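Local coordinates for coiled-coil quantitatively-enriched protein 1 (Schizosaccharomyces pombe, PDB 7CUJ) that links telomeres to the meiotic centrosome, is essential for normal telomere clustering in meiotic prophase, and is required for telomere length regulation and chromosome segregation, at residues Arg28-Phe33 with Val239-Ser244; Gln58-Ile63 with Gly215-Ala220; Glu192-Val197 with Val208-His213. All coordinates share one frame; numbering follows the deposited sequence.

Contact 1: residues Arg28-Phe33 with Val239-Ser244; sequences RLVQYF and VVATLS
Val30 makes every touch between these two helix ends, pushing both its methyls against Val240, Ala241 and Ser244. The side chains meet by apolar packing, and the methyls also lie on backbone atoms of the second helix. The valine's CG1 stands anti to the backbone N (chi1 166°), which puts CG2 beside that N and turns the two branches together onto the partner helix. CG1 meets the methyl of Ala241, at 4.1 Å from its CB, and also lies close to the backbone of that residue. CG2 takes the other places: it is 3.9 Å from CA of Ala241, the same 3.9 Å from CB of Ser244, and a looser 4.4 Å from CG1 of Val240. The small Ala241 lets the backbones close in, its CA only 5.8 Å from that of Val30. Helix 20-32 packs by its last turn on the last turn of helix 232-243, on the outer side of the alpha/beta domain and away from its sheet, with Ile37 of helix 34-41 lying against both Val30 and Ala241. With only an alanine at Val30, both gamma methyls are gone, which is likely to open a gap over Ala241 and strip Ser244 CB of its neighbour. Ser244, the first residue past the end of its helix, turns OG back to the carbonyl O of Val240 in a weak 3.2 Å bond. Arg28 and Tyr32 hydrogen-bond through NH2 and OH to the chain of another protein, and an apolar side chain from a further protein chain packs on Val30 and Ala241.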
loop_
_atom_site.group_PDB
_atom_site.type_symbol
_atom_site.label_atom_id
_atom_site.label_comp_id
_atom_site.label_asym_id
_atom_site.label_seq_id
_atom_site.Cartn_x
_atom_site.Cartn_y
_atom_site.Cartn_z
ATOM N N ARG A 28 -13.526 1.187 1.042
ATOM C CA ARG A 28 -12.640 0.037 0.942
ATOM C C ARG A 28 -11.625 0.262 -0.178
ATOM O O ARG A 28 -10.447 -0.061 -0.023
ATOM C CB ARG A 28 -13.451 -1.243 0.705
ATOM C CG ARG A 28 -12.636 -2.532 0.648
ATOM C CD ARG A 28 -12.034 -2.996 1.968
ATOM N NE ARG A 28 -13.019 -3.277 3.011
ATOM C CZ ARG A 28 -13.554 -4.469 3.267
ATOM N NH1 ARG A 28 -14.439 -4.595 4.241
ATOM N NH2 ARG A 28 -13.209 -5.531 2.555
ATOM N N LEU A 29 -12.102 0.822 -1.296
ATOM C CA LEU A 29 -11.299 1.025 -2.492
ATOM C C LEU A 29 -10.161 2.005 -2.211
ATOM O O LEU A 29 -9.011 1.728 -2.547
ATOM C CB LEU A 29 -12.206 1.530 -3.620
ATOM C CG LEU A 29 -11.503 1.861 -4.935
ATOM C CD1 LEU A 29 -10.886 0.612 -5.552
ATOM C CD2 LEU A 29 -12.457 2.536 -5.906
ATOM N N VAL A 30 -10.495 3.146 -1.594
ATOM C CA VAL A 30 -9.527 4.187 -1.290
ATOM C C VAL A 30 -8.501 3.655 -0.289
ATOM O O VAL A 30 -7.318 3.956 -0.403
ATOM C CB VAL A 30 -10.220 5.470 -0.791
ATOM C CG1 VAL A 30 -9.240 6.438 -0.144
ATOM C CG2 VAL A 30 -10.995 6.159 -1.904
ATOM N N GLN A 31 -8.980 2.864 0.677
ATOM C CA GLN A 31 -8.165 2.264 1.720
ATOM C C GLN A 31 -7.145 1.309 1.093
ATOM O O GLN A 31 -5.969 1.347 1.444
ATOM C CB GLN A 31 -9.093 1.568 2.719
ATOM C CG GLN A 31 -8.387 0.880 3.879
ATOM C CD GLN A 31 -9.321 -0.058 4.608
ATOM O OE1 GLN A 31 -9.804 -1.043 4.050
ATOM N NE2 GLN A 31 -9.579 0.238 5.872
ATOM N N TYR A 32 -7.608 0.476 0.152
ATOM C CA TYR A 32 -6.785 -0.509 -0.533
ATOM C C TYR A 32 -5.733 0.191 -1.393
ATOM O O TYR A 32 -4.653 -0.353 -1.613
ATOM C CB TYR A 32 -7.665 -1.438 -1.378
ATOM C CG TYR A 32 -6.941 -2.612 -1.991
ATOM C CD1 TYR A 32 -6.787 -3.797 -1.289
ATOM C CD2 TYR A 32 -6.400 -2.535 -3.268
ATOM C CE1 TYR A 32 -6.112 -4.876 -1.835
ATOM C CE2 TYR A 32 -5.724 -3.607 -3.829
ATOM C CZ TYR A 32 -5.576 -4.780 -3.106
ATOM O OH TYR A 32 -4.913 -5.845 -3.637
ATOM N N PHE A 33 -6.065 1.393 -1.880
ATOM C CA PHE A 33 -5.200 2.179 -2.746
ATOM C C PHE A 33 -4.535 3.316 -1.967
ATOM O O PHE A 33 -4.004 4.246 -2.572
ATOM C CB PHE A 33 -6.021 2.765 -3.902
ATOM C CG PHE A 33 -6.158 1.872 -5.110
ATOM C CD1 PHE A 33 -7.166 0.921 -5.177
ATOM C CD2 PHE A 33 -5.273 1.976 -6.174
ATOM C CE1 PHE A 33 -7.285 0.091 -6.282
ATOM C CE2 PHE A 33 -5.400 1.150 -7.281
ATOM C CZ PHE A 33 -6.403 0.207 -7.333
ATOM N N VAL A 239 -10.088 14.236 -4.568
ATOM C CA VAL A 239 -11.407 14.601 -4.073
ATOM C C VAL A 239 -12.129 13.334 -3.621
ATOM O O VAL A 239 -12.677 13.283 -2.521
ATOM C CB VAL A 239 -12.212 15.392 -5.128
ATOM C CG1 VAL A 239 -13.689 15.501 -4.780
ATOM C CG2 VAL A 239 -11.628 16.775 -5.373
ATOM N N VAL A 240 -12.113 12.314 -4.484
ATOM C CA VAL A 240 -12.757 11.044 -4.196
ATOM C C VAL A 240 -12.122 10.429 -2.950
ATOM O O VAL A 240 -12.837 9.970 -2.063
ATOM C CB VAL A 240 -12.722 10.105 -5.420
ATOM C CG1 VAL A 240 -12.801 8.637 -5.039
ATOM C CG2 VAL A 240 -13.820 10.453 -6.412
ATOM N N ALA A 241 -10.784 10.442 -2.888
ATOM C CA ALA A 241 -10.060 9.933 -1.733
ATOM C C ALA A 241 -10.522 10.634 -0.455
ATOM O O ALA A 241 -10.811 9.971 0.538
ATOM C CB ALA A 241 -8.565 10.047 -1.935
ATOM N N THR A 242 -10.607 11.970 -0.489
ATOM C CA THR A 242 -10.995 12.735 0.686
ATOM C C THR A 242 -12.419 12.379 1.102
ATOM O O THR A 242 -12.668 12.089 2.270
ATOM C CB THR A 242 -10.821 14.244 0.474
ATOM O OG1 THR A 242 -9.438 14.498 0.222
ATOM C CG2 THR A 242 -11.265 15.063 1.667
ATOM N N LEU A 243 -13.343 12.386 0.135
ATOM C CA LEU A 243 -14.753 12.163 0.409
ATOM C C LEU A 243 -14.979 10.782 1.026
ATOM O O LEU A 243 -15.895 10.613 1.830
ATOM C CB LEU A 243 -15.564 12.341 -0.881
ATOM C CG LEU A 243 -15.678 13.775 -1.404
ATOM C CD1 LEU A 243 -16.336 13.803 -2.774
ATOM C CD2 LEU A 243 -16.440 14.666 -0.434
ATOM N N SER A 244 -14.129 9.809 0.660
ATOM C CA SER A 244 -14.329 8.419 1.042
ATOM C C SER A 244 -13.347 7.975 2.126
ATOM O O SER A 244 -13.080 6.781 2.246
ATOM C CB SER A 244 -14.231 7.513 -0.163
ATOM O OG SER A 244 -15.129 7.917 -1.184
#

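Contact 2: residues Gln58-Ile63 with Gly215-Ala220; sequences QSAHNI and GSIEHA
Ala60 and Ile217 bring the two backbones to 6.2 Å between their CA atoms, where the C-terminal part of helix 47-65 meets the first turn of helix 217-223. Ile217 does the direct touching. Its CG1 is anti to the backbone N (chi1 -170°), which places CG2 in the position between the N and the carbonyl carbon and lays that methyl against the other helix. There CG2 lies 3.8 Å from CB of Ala60 and equally near the backbone N of His61, while CD1 reaches past to the same alanine methyl. The methyl CG2 also sits over one face of the His61 imidazole, a CH-pi contact 4.2 Å from the ring centroid and shifted toward the ring's rim, with the two side chains crossing at about a right angle. Two waters join the polar groups. One donates to the carbonyl O of Ala60 at 2.8 Å and accepts from the backbone N of Ile217, satisfying an amide in the first turn that has no carbonyl a turn earlier to bond. The other lies 2.8 Å from ND1 of His61 and donates to OE2 of Glu218, so ring and carboxylate are bridged although their own atoms stand 5.2 Å apart, ND1 to OE2. Glu218 is fixed further by a salt bridge from OE1 to Lys103. Ahead of the helix, Ser216 accepts from the backbone N of Glu218 at its OG, 3.2 Å long with an N-H...O angle of 136°. This side-chain N-cap closes the N-terminus of a helix that follows strand 208-213, an inner strand of the parallel alpha/beta sheet, and Glu218 OE1 reaches back to His213 N at that strand's C-terminal end.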
loop_
_atom_site.group_PDB
_atom_site.type_symbol
_atom_site.label_atom_id
_atom_site.label_comp_id
_atom_site.label_asym_id
_atom_site.label_seq_id
_atom_site.Cartn_x
_atom_site.Cartn_y
_atom_site.Cartn_z
ATOM N N GLN A 58 -11.194 3.078 -12.703
ATOM C CA GLN A 58 -12.111 2.137 -13.329
ATOM C C GLN A 58 -13.037 1.537 -12.273
ATOM O O GLN A 58 -14.251 1.493 -12.466
ATOM C CB GLN A 58 -11.357 1.050 -14.100
ATOM C CG GLN A 58 -12.264 0.136 -14.916
ATOM C CD GLN A 58 -13.087 0.895 -15.929
ATOM O OE1 GLN A 58 -12.556 1.510 -16.855
ATOM N NE2 GLN A 58 -14.402 0.865 -15.759
ATOM N N SER A 59 -12.448 1.100 -11.153
ATOM C CA SER A 59 -13.174 0.507 -10.039
ATOM C C SER A 59 -14.205 1.483 -9.474
ATOM O O SER A 59 -15.293 1.066 -9.086
ATOM C CB SER A 59 -12.225 0.066 -8.958
ATOM O OG SER A 59 -11.238 -0.805 -9.478
ATOM N N ALA A 60 -13.836 2.769 -9.411
ATOM C CA ALA A 60 -14.702 3.806 -8.877
ATOM C C ALA A 60 -15.887 4.022 -9.823
ATOM O O ALA A 60 -17.028 4.154 -9.372
ATOM C CB ALA A 60 -13.907 5.068 -8.646
ATOM N N HIS A 61 -15.598 4.026 -11.132
ATOM C CA HIS A 61 -16.627 4.054 -12.160
ATOM C C HIS A 61 -17.593 2.887 -11.976
ATOM O O HIS A 61 -18.805 3.079 -12.048
ATOM C CB HIS A 61 -16.011 4.026 -13.566
ATOM C CG HIS A 61 -15.592 5.365 -14.065
ATOM N ND1 HIS A 61 -16.448 6.449 -14.076
ATOM C CD2 HIS A 61 -14.424 5.799 -14.583
ATOM C CE1 HIS A 61 -15.819 7.495 -14.570
ATOM N NE2 HIS A 61 -14.577 7.123 -14.892
ATOM N N ASN A 62 -17.042 1.688 -11.735
ATOM C CA ASN A 62 -17.835 0.470 -11.658
ATOM C C ASN A 62 -18.799 0.536 -10.475
ATOM O O ASN A 62 -19.977 0.216 -10.626
ATOM C CB ASN A 62 -16.969 -0.794 -11.608
ATOM C CG ASN A 62 -16.182 -1.034 -12.879
ATOM O OD1 ASN A 62 -16.472 -0.449 -13.922
ATOM N ND2 ASN A 62 -15.174 -1.889 -12.796
ATOM N N ILE A 63 -18.282 0.953 -9.310
ATOM C CA ILE A 63 -19.074 1.090 -8.096
ATOM C C ILE A 63 -20.219 2.070 -8.349
ATOM O O ILE A 63 -21.332 1.864 -7.868
ATOM C CB ILE A 63 -18.185 1.503 -6.901
ATOM C CG1 ILE A 63 -17.218 0.379 -6.512
ATOM C CG2 ILE A 63 -19.022 1.957 -5.712
ATOM C CD1 ILE A 63 -15.977 0.844 -5.774
ATOM N N GLY A 215 -20.981 12.448 -4.678
ATOM C CA GLY A 215 -19.804 12.116 -3.890
ATOM C C GLY A 215 -18.936 11.042 -4.543
ATOM O O GLY A 215 -17.941 10.622 -3.957
ATOM N N SER A 216 -19.319 10.615 -5.753
ATOM C CA SER A 216 -18.596 9.592 -6.493
ATOM C C SER A 216 -17.536 10.242 -7.380
ATOM O O SER A 216 -17.391 11.463 -7.373
ATOM C CB SER A 216 -19.549 8.740 -7.298
ATOM O OG SER A 216 -20.067 9.463 -8.406
ATOM N N ILE A 217 -16.812 9.411 -8.146
ATOM C CA ILE A 217 -15.846 9.877 -9.130
ATOM C C ILE A 217 -16.556 10.657 -10.235
ATOM O O ILE A 217 -15.945 11.508 -10.876
ATOM C CB ILE A 217 -14.997 8.723 -9.705
ATOM C CG1 ILE A 217 -13.835 9.266 -10.543
ATOM C CG2 ILE A 217 -15.858 7.746 -10.497
ATOM C CD1 ILE A 217 -12.726 8.279 -10.791
ATOM N N GLU A 218 -17.837 10.339 -10.453
ATOM C CA GLU A 218 -18.650 10.988 -11.469
ATOM C C GLU A 218 -18.804 12.463 -11.108
ATOM O O GLU A 218 -18.648 13.333 -11.960
ATOM C CB GLU A 218 -20.023 10.321 -11.568
ATOM C CG GLU A 218 -19.986 8.841 -11.899
ATOM C CD GLU A 218 -21.342 8.266 -12.283
ATOM O OE1 GLU A 218 -22.304 8.418 -11.495
ATOM O OE2 GLU A 218 -21.438 7.675 -13.374
ATOM N N HIS A 219 -19.100 12.722 -9.829
ATOM C CA HIS A 219 -19.203 14.066 -9.285
ATOM C C HIS A 219 -17.881 14.811 -9.458
ATOM O O HIS A 219 -17.877 15.977 -9.849
ATOM C CB HIS A 219 -19.632 13.998 -7.813
ATOM C CG HIS A 219 -20.135 15.289 -7.261
ATOM N ND1 HIS A 219 -20.787 15.360 -6.045
ATOM C CD2 HIS A 219 -20.097 16.548 -7.747
ATOM C CE1 HIS A 219 -21.121 16.611 -5.799
ATOM N NE2 HIS A 219 -20.710 17.358 -6.830
ATOM N N ALA A 220 -16.767 14.120 -9.175
ATOM C CA ALA A 220 -15.437 14.707 -9.238
ATOM C C ALA A 220 -15.068 15.058 -10.679
ATOM O O ALA A 220 -14.554 16.145 -10.938
ATOM C CB ALA A 220 -14.424 13.778 -8.609
HETATM O O HOH W 1 -17.255 6.376 -7.719
HETATM O O HOH W 2 -19.195 6.365 -14.717
#

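Contact 3: residues Glu192-Val197 with Val208-His213; sequences EAYMSV and VLRLIH
Arg210 runs its side chain across the ring of Tyr194, linking the strand and helix of a beta-alpha-beta unit: strand 184-188, helix 191-200 and strand 208-213 of the parallel sheet. From CB, which points toward the helix, the chain passes through CG and reaches CD. This methylene lies over one face of the tyrosine, 3.7 Å from CD1 and 3.9 Å from the ring centroid, a CH-pi contact displaced toward the rim. A bend at chi3 (-65°) then carries NE and the guanidinium back above the same ring. CZ stands 4.8 Å from the ring centroid, only 13° off the normal, a cation-pi arrangement, yet the two planes are turned 51° apart, so this is not a flat stack. NH1 hangs over the same face, nearest CE2 at 3.9 Å. NH2 turns to a stronger partner, the carboxylate of Asp13 on strand 11-16, and that salt bridge is likely to balance the charge of a buried arginine; NE and NH1 also have hydrogen-bond partners outside the two segments. Tyr194 is further placed by an edge-to-face contact with Phe188 on strand 184-188. Two residues earlier in the strand, CG1 of Val208 touches the tyrosine at CE1, 4.3 Å away. At the arginine's tip, the methyl CD1 of Ile212, two residues on along the strand, sits 3.8 Å above the guanidinium plane, over its centre.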
loop_
_atom_site.group_PDB
_atom_site.type_symbol
_atom_site.label_atom_id
_atom_site.label_comp_id
_atom_site.label_asym_id
_atom_site.label_seq_id
_atom_site.Cartn_x
_atom_site.Cartn_y
_atom_site.Cartn_z
ATOM N N GLU A 192 -18.668 7.640 -17.411
ATOM C CA GLU A 192 -17.771 6.920 -18.304
ATOM C C GLU A 192 -18.355 6.919 -19.718
ATOM O O GLU A 192 -17.642 7.188 -20.683
ATOM C CB GLU A 192 -17.498 5.503 -17.793
ATOM C CG GLU A 192 -16.410 4.779 -18.572
ATOM C CD GLU A 192 -16.104 3.351 -18.143
ATOM O OE1 GLU A 192 -16.042 3.095 -16.921
ATOM O OE2 GLU A 192 -15.928 2.491 -19.034
ATOM N N ALA A 193 -19.660 6.633 -19.822
ATOM C CA ALA A 193 -20.363 6.625 -21.096
ATOM C C ALA A 193 -20.364 8.023 -21.707
ATOM O O ALA A 193 -20.224 8.165 -22.918
ATOM C CB ALA A 193 -21.767 6.095 -20.925
ATOM N N TYR A 194 -20.513 9.049 -20.858
ATOM C CA TYR A 194 -20.469 10.425 -21.325
ATOM C C TYR A 194 -19.087 10.737 -21.895
ATOM O O TYR A 194 -18.983 11.209 -23.024
ATOM C CB TYR A 194 -20.890 11.411 -20.233
ATOM C CG TYR A 194 -20.957 12.839 -20.711
ATOM C CD1 TYR A 194 -22.081 13.321 -21.366
ATOM C CD2 TYR A 194 -19.888 13.704 -20.534
ATOM C CE1 TYR A 194 -22.143 14.629 -21.821
ATOM C CE2 TYR A 194 -19.933 15.014 -20.983
ATOM C CZ TYR A 194 -21.065 15.477 -21.630
ATOM O OH TYR A 194 -21.122 16.766 -22.076
ATOM N N MET A 195 -18.039 10.456 -21.110
ATOM C CA MET A 195 -16.660 10.676 -21.522
ATOM C C MET A 195 -16.432 10.059 -22.900
ATOM O O MET A 195 -15.908 10.714 -23.798
ATOM C CB MET A 195 -15.671 10.035 -20.540
ATOM C CG MET A 195 -15.695 10.614 -19.135
ATOM S SD MET A 195 -15.057 12.303 -19.037
ATOM C CE MET A 195 -16.577 13.241 -19.179
ATOM N N SER A 196 -16.852 8.794 -23.036
ATOM C CA SER A 196 -16.626 7.971 -24.214
ATOM C C SER A 196 -17.382 8.521 -25.423
ATOM O O SER A 196 -16.805 8.673 -26.497
ATOM C CB SER A 196 -17.003 6.539 -23.924
ATOM O OG SER A 196 -16.730 5.702 -25.037
ATOM N N VAL A 197 -18.673 8.822 -25.234
ATOM C CA VAL A 197 -19.566 9.174 -26.329
ATOM C C VAL A 197 -19.263 10.586 -26.835
ATOM O O VAL A 197 -19.330 10.835 -28.037
ATOM C CB VAL A 197 -21.045 8.999 -25.933
ATOM C CG1 VAL A 197 -21.994 9.633 -26.937
ATOM C CG2 VAL A 197 -21.397 7.533 -25.725
ATOM N N VAL A 208 -29.830 16.346 -23.122
ATOM C CA VAL A 208 -28.891 15.431 -22.490
ATOM C C VAL A 208 -29.077 15.490 -20.975
ATOM O O VAL A 208 -28.872 16.533 -20.355
ATOM C CB VAL A 208 -27.433 15.726 -22.896
ATOM C CG1 VAL A 208 -26.434 14.970 -22.032
ATOM C CG2 VAL A 208 -27.184 15.435 -24.368
ATOM N N LEU A 209 -29.464 14.346 -20.401
ATOM C CA LEU A 209 -29.564 14.156 -18.962
ATOM C C LEU A 209 -28.399 13.280 -18.514
ATOM O O LEU A 209 -28.087 12.287 -19.166
ATOM C CB LEU A 209 -30.901 13.472 -18.656
ATOM C CG LEU A 209 -32.079 14.381 -18.304
ATOM C CD1 LEU A 209 -32.183 15.577 -19.240
ATOM C CD2 LEU A 209 -33.379 13.591 -18.305
ATOM N N ARG A 210 -27.762 13.659 -17.401
ATOM C CA ARG A 210 -26.672 12.877 -16.835
ATOM C C ARG A 210 -27.049 12.417 -15.430
ATOM O O ARG A 210 -27.357 13.235 -14.567
ATOM C CB ARG A 210 -25.371 13.686 -16.803
ATOM C CG ARG A 210 -24.809 14.029 -18.175
ATOM C CD ARG A 210 -23.375 14.509 -18.079
ATOM N NE ARG A 210 -23.245 15.761 -17.344
ATOM C CZ ARG A 210 -22.090 16.303 -16.970
ATOM N NH1 ARG A 210 -20.949 15.703 -17.260
ATOM N NH2 ARG A 210 -22.078 17.446 -16.310
ATOM N N LEU A 211 -27.035 11.096 -15.229
ATOM C CA LEU A 211 -27.170 10.503 -13.909
ATOM C C LEU A 211 -25.782 10.481 -13.272
ATOM O O LEU A 211 -24.890 9.776 -13.743
ATOM C CB LEU A 211 -27.739 9.085 -14.062
ATOM C CG LEU A 211 -29.260 8.946 -14.199
ATOM C CD1 LEU A 211 -29.896 10.129 -14.914
ATOM C CD2 LEU A 211 -29.626 7.641 -14.885
ATOM N N ILE A 212 -25.612 11.291 -12.220
ATOM C CA ILE A 212 -24.331 11.457 -11.556
ATOM C C ILE A 212 -24.518 11.170 -10.069
ATOM O O ILE A 212 -25.313 11.830 -9.404
ATOM C CB ILE A 212 -23.760 12.868 -11.810
ATOM C CG1 ILE A 212 -23.470 13.092 -13.299
ATOM C CG2 ILE A 212 -22.523 13.107 -10.956
ATOM C CD1 ILE A 212 -23.082 14.509 -13.659
ATOM N N HIS A 213 -23.776 10.182 -9.560
ATOM C CA HIS A 213 -23.848 9.837 -8.150
ATOM C C HIS A 213 -23.136 10.894 -7.311
ATOM O O HIS A 213 -21.997 11.259 -7.601
ATOM C CB HIS A 213 -23.302 8.427 -7.890
ATOM C CG HIS A 213 -24.363 7.381 -7.855
ATOM N ND1 HIS A 213 -24.344 6.286 -8.692
ATOM C CD2 HIS A 213 -25.473 7.263 -7.097
ATOM C CE1 HIS A 213 -25.398 5.533 -8.450
ATOM N NE2 HIS A 213 -26.105 6.109 -7.474
#

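How the contacts relate
The three contacts run outward from the sheet of one alpha/beta domain of the longer Ccq1, whose telomere-centrosome role belongs to the full protein. Contact 3 lies about 5 Å from the centre of the chain. The centres of contacts 2 and 3 are about 12 Å apart, those of contacts 1 and 2 about 10 Å, and those of contacts 1 and 3, which do not touch, about 22 Å. Along the sequence they nest, contact 3 inside 2 inside 1. Strand 208-213, helix 217-223 and helix 232-243 follow one another, supplying one side of every contact. Gln58 NE2 bonding Glu192 OE1 joins contacts 2 and 3, and Val240 packing on Ile217 joins 1 and 2, tying the sheet to the helices that meet other proteins.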